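Local coordinates for putative hemin ABC transport system, membrane protein (Burkholderia cenocepacia J2315, PDB 5B57) that probably carries heme across the inner membrane as the transmembrane subunit of a heme-importing ABC transporter, at residues A[264-269]-A[284-289]. Sequence-based numbering, arbitrary orientation.
Sequences DALNAL and QRLKRR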
# COMPACT_ATOMS: atom_id res chain seq x y z
N ASP A 264 -5.87 -19.55 -15.64
CA ASP A 264 -6.35 -18.54 -16.57
C ASP A 264 -7.09 -17.43 -15.84
O ASP A 264 -6.82 -16.24 -16.05
CB ASP A 264 -7.24 -19.18 -17.63
CG ASP A 264 -6.48 -20.11 -18.56
OD1 ASP A 264 -5.34 -19.77 -18.96
OD2 ASP A 264 -7.03 -21.18 -18.89
N ALA A 265 -8.01 -17.81 -14.94
CA ALA A 265 -8.72 -16.83 -14.13
C ALA A 265 -7.74 -15.92 -13.38
O ALA A 265 -7.95 -14.70 -13.30
CB ALA A 265 -9.66 -17.54 -13.16
N LEU A 266 -6.66 -16.50 -12.84
CA LEU A 266 -5.66 -15.69 -12.14
C LEU A 266 -4.96 -14.74 -13.09
O LEU A 266 -4.62 -13.61 -12.69
CB LEU A 266 -4.64 -16.58 -11.44
CG LEU A 266 -5.09 -17.26 -10.14
CD1 LEU A 266 -4.08 -18.34 -9.75
CD2 LEU A 266 -5.26 -16.22 -9.05
N ASN A 267 -4.73 -15.16 -14.33
CA ASN A 267 -4.08 -14.25 -15.27
C ASN A 267 -4.99 -13.07 -15.56
O ASN A 267 -4.52 -11.94 -15.62
CB ASN A 267 -3.70 -14.96 -16.56
CG ASN A 267 -2.33 -15.58 -16.49
OD1 ASN A 267 -1.52 -15.23 -15.63
ND2 ASN A 267 -2.05 -16.53 -17.39
N ALA A 268 -6.29 -13.34 -15.70
CA ALA A 268 -7.25 -12.27 -15.97
C ALA A 268 -7.40 -11.33 -14.78
O ALA A 268 -7.56 -10.12 -14.97
CB ALA A 268 -8.61 -12.85 -16.38
N LEU A 269 -7.33 -11.88 -13.56
CA LEU A 269 -7.40 -11.09 -12.34
C LEU A 269 -6.20 -10.17 -12.14
O LEU A 269 -6.31 -9.16 -11.43
CB LEU A 269 -7.53 -12.04 -11.16
CG LEU A 269 -7.61 -11.39 -9.79
CD1 LEU A 269 -8.84 -10.51 -9.75
CD2 LEU A 269 -7.67 -12.50 -8.76
N GLN A 284 -15.09 -13.63 -6.78
CA GLN A 284 -15.33 -14.04 -5.40
C GLN A 284 -15.12 -15.54 -5.22
O GLN A 284 -14.44 -15.96 -4.27
CB GLN A 284 -16.72 -13.59 -4.97
CG GLN A 284 -16.84 -12.08 -4.97
CD GLN A 284 -15.81 -11.47 -4.04
OE1 GLN A 284 -15.54 -12.02 -2.97
NE2 GLN A 284 -15.22 -10.34 -4.44
N ARG A 285 -15.67 -16.36 -6.12
CA ARG A 285 -15.37 -17.79 -6.06
C ARG A 285 -13.88 -18.03 -6.26
O ARG A 285 -13.33 -18.98 -5.70
CB ARG A 285 -16.15 -18.57 -7.13
CG ARG A 285 -17.66 -18.44 -7.08
CD ARG A 285 -18.28 -19.36 -6.05
NE ARG A 285 -18.05 -20.78 -6.33
CZ ARG A 285 -18.18 -21.75 -5.43
NH1 ARG A 285 -18.52 -21.47 -4.18
NH2 ARG A 285 -17.95 -23.01 -5.78
N LEU A 286 -13.22 -17.19 -7.05
CA LEU A 286 -11.79 -17.38 -7.30
C LEU A 286 -10.98 -17.15 -6.03
O LEU A 286 -10.08 -17.93 -5.71
CB LEU A 286 -11.31 -16.46 -8.42
CG LEU A 286 -9.80 -16.36 -8.64
CD1 LEU A 286 -9.25 -17.73 -8.95
CD2 LEU A 286 -9.45 -15.37 -9.77
N LYS A 287 -11.28 -16.07 -5.30
CA LYS A 287 -10.58 -15.83 -4.04
C LYS A 287 -10.72 -17.03 -3.10
O LYS A 287 -9.72 -17.49 -2.54
CB LYS A 287 -11.09 -14.54 -3.41
CG LYS A 287 -10.80 -13.30 -4.25
CD LYS A 287 -11.19 -11.96 -3.59
CE LYS A 287 -10.54 -10.76 -4.32
NZ LYS A 287 -10.68 -9.39 -3.70
N ARG A 288 -11.92 -17.58 -2.96
CA ARG A 288 -12.09 -18.66 -1.99
C ARG A 288 -11.41 -19.94 -2.45
O ARG A 288 -10.90 -20.68 -1.62
CB ARG A 288 -13.58 -18.88 -1.71
CG ARG A 288 -13.91 -20.15 -0.93
CD ARG A 288 -15.43 -20.29 -0.61
NE ARG A 288 -15.63 -21.05 0.64
CZ ARG A 288 -16.81 -21.25 1.24
NH1 ARG A 288 -16.86 -21.95 2.37
NH2 ARG A 288 -17.94 -20.78 0.71
N ARG A 289 -11.35 -20.21 -3.75
CA ARG A 289 -10.80 -21.48 -4.20
C ARG A 289 -9.29 -21.52 -4.04
O ARG A 289 -8.73 -22.54 -3.65
CB ARG A 289 -11.21 -21.76 -5.64
CG ARG A 289 -12.59 -22.43 -5.69
CD ARG A 289 -13.03 -22.88 -7.08
NE ARG A 289 -13.24 -21.74 -7.98
CZ ARG A 289 -14.11 -21.72 -8.99
NH1 ARG A 289 -14.21 -20.64 -9.75
NH2 ARG A 289 -14.88 -22.78 -9.24
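Ala265 meets Leu286 where the two helices come nearest, with 7.5 Å between their CA atoms. Its CB lies 4.0 Å from CD2 of Leu286. Leu286 CD2 also lies 3.9 Å from Ala265 O, which accepts a hydrogen bond from Leu269 N one turn on. One residue further, Leu266 bends the end of its side chain inward. Its CD2 stands 4.3 Å from CD1 of Leu286, a loose contact with the second methyl of that leucine. Asn267 bonds to Asp326 and Gln327. Leu269 closes the row, and its CD2 is 3.5 Å from Leu286 CD2. These two side chains run across each other at a slant. Leu286 holds CG anti to its backbone N (chi1 170°), which extends the side chain into the gap between the helices. Leu286 thus makes all three close apolar contacts from 284-289. The axes of the two short segments approach to 11.0 Å and cross at -117°, burying 184 Å² in all. Lys287 pairs with Glu273 and Arg289 with Glu262 in salt bridges. The contact joins short helix 263-269 to the start of helix 283-305. Val281 packs beside both, and helix 94-128 touches Leu266 and Leu269. Aromatic side chains of another protein's chain pack on Ala265 and Ala268, consistent with a coupling helix that meets the ATPase, as in BtuC-type FecCD permeases.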